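Local coordinates for protein putative thioesterase yhdA (Lactococcus lactis subsp. lactis, PDB 3GEK) that probably acts as a hotdog-fold thioesterase of the PaaI family, hydrolysing acyl-CoA thioesters such as 1,4-dihydroxy-2-naphthoyl-CoA, at residues Ile113-Glu116 with Asn117-Ile121. The protein carries 7 engineered substitutions. Sequence-based numbering, arbitrary orientation.
Sequences ITDE and NETLI
Asp115 OD1 accepts two backbone N-H groups of the hairpin loop, from Asn117 N at 2.9 Å, an Asx turn, and Thr119 N at 3.0 Å. These donors approach from opposite faces of the carboxylate plane, 55° and 44° out of it, which limits its rotation. The first torsion of Asp115 (chi1 71°), with CG between backbone N and carbonyl carbon, brings OD1 within reach of both amides. With an alanine here, the amides of Asn117 and Thr119 would probably both lose their carboxylate acceptor, and the loop the bonds that brace it. The Asp115 backbone bonds in both directions: its O receives Glu118 N at 2.9 Å, closing a type I turn from Asp115 to Glu118, while its N donates to Thr119 O, also at 2.9 Å. With Glu118 at positive phi, this is a type I turn with a G1 beta bulge. Further along, Ile121 N donates a hydrogen bond to Ile113 O at 2.7 Å. Between the Asp115-Thr119 and Ile113-Ile121 bonds, Thr114 and Leu120 form an antiparallel non-hydrogen-bonded pair with side chains on a shared face. Thr114 CG2 touches Glu118 OE1 at 3.1 Å as the side chains cross; that oxygen salt-bridges Arg96. From the returning strand, Ile121 CG1 packs 4.0 Å from Asp115 CB. Glu116 makes a salt bridge to Lys87 and a hydrogen bond to Phe92 N. The whole tips the beta hairpin of strands 106-115 and 120-131, flanked by strands 92-102 and 73-83 in the antiparallel hotdog sheet, with Leu120 packing on Leu100 of the second subunit.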
# COMPACT_ATOMS: atom_id res chain seq x y z
N ILE A 113 -5.09 -3.19 14.27
CA ILE A 113 -6.15 -2.54 15.03
C ILE A 113 -7.26 -3.54 15.28
O ILE A 113 -7.81 -4.14 14.35
CB ILE A 113 -6.66 -1.26 14.33
CG1 ILE A 113 -5.50 -0.23 14.29
CG2 ILE A 113 -7.89 -0.68 15.06
CD1 ILE A 113 -5.70 0.86 13.31
N THR A 114 -7.57 -3.72 16.55
CA THR A 114 -8.37 -4.82 17.02
C THR A 114 -9.46 -4.28 17.96
O THR A 114 -9.25 -3.27 18.63
CB THR A 114 -7.43 -5.85 17.71
OG1 THR A 114 -7.71 -7.17 17.25
CG2 THR A 114 -7.52 -5.78 19.22
N ASP A 115 -10.62 -4.93 18.00
CA ASP A 115 -11.65 -4.50 18.95
C ASP A 115 -11.43 -5.13 20.33
O ASP A 115 -10.46 -5.86 20.53
CB ASP A 115 -13.07 -4.71 18.40
CG ASP A 115 -13.49 -6.17 18.33
OD1 ASP A 115 -12.79 -7.06 18.85
OD2 ASP A 115 -14.56 -6.43 17.74
N GLU A 116 -12.32 -4.84 21.27
CA GLU A 116 -12.18 -5.34 22.64
C GLU A 116 -12.26 -6.88 22.76
O GLU A 116 -11.90 -7.45 23.79
CB GLU A 116 -13.17 -4.65 23.59
CG GLU A 116 -14.60 -4.44 23.07
CD GLU A 116 -14.73 -3.20 22.18
OE1 GLU A 116 -14.44 -3.31 20.98
OE2 GLU A 116 -15.15 -2.13 22.68
N ASN A 117 -12.72 -7.54 21.69
CA ASN A 117 -12.79 -9.00 21.64
C ASN A 117 -11.64 -9.60 20.83
O ASN A 117 -11.65 -10.79 20.51
CB ASN A 117 -14.13 -9.46 21.07
CG ASN A 117 -15.30 -9.11 21.97
OD1 ASN A 117 -15.37 -9.55 23.12
ND2 ASN A 117 -16.23 -8.33 21.44
N GLU A 118 -10.65 -8.76 20.50
CA GLU A 118 -9.47 -9.15 19.71
C GLU A 118 -9.76 -9.49 18.25
O GLU A 118 -8.90 -10.03 17.55
CB GLU A 118 -8.65 -10.26 20.40
CG GLU A 118 -8.20 -9.96 21.83
CD GLU A 118 -7.33 -8.71 21.96
OE1 GLU A 118 -6.78 -8.25 20.94
OE2 GLU A 118 -7.19 -8.20 23.09
N THR A 119 -10.96 -9.14 17.77
CA THR A 119 -11.28 -9.25 16.35
C THR A 119 -10.51 -8.18 15.55
O THR A 119 -10.53 -7.00 15.91
CB THR A 119 -12.80 -9.10 16.10
OG1 THR A 119 -13.52 -10.02 16.93
CG2 THR A 119 -13.14 -9.36 14.64
N LEU A 120 -9.82 -8.61 14.49
CA LEU A 120 -9.05 -7.69 13.66
C LEU A 120 -9.97 -6.76 12.87
O LEU A 120 -10.80 -7.21 12.09
CB LEU A 120 -8.11 -8.47 12.71
CG LEU A 120 -7.02 -7.70 11.95
CD1 LEU A 120 -6.04 -7.01 12.89
CD2 LEU A 120 -6.26 -8.64 11.01
N ILE A 121 -9.81 -5.46 13.10
CA ILE A 121 -10.64 -4.45 12.48
C ILE A 121 -9.91 -3.88 11.26
O ILE A 121 -10.48 -3.82 10.17
CB ILE A 121 -11.02 -3.33 13.50
CG1 ILE A 121 -11.84 -3.89 14.67
CG2 ILE A 121 -11.75 -2.17 12.82
CD1 ILE A 121 -13.13 -4.62 14.28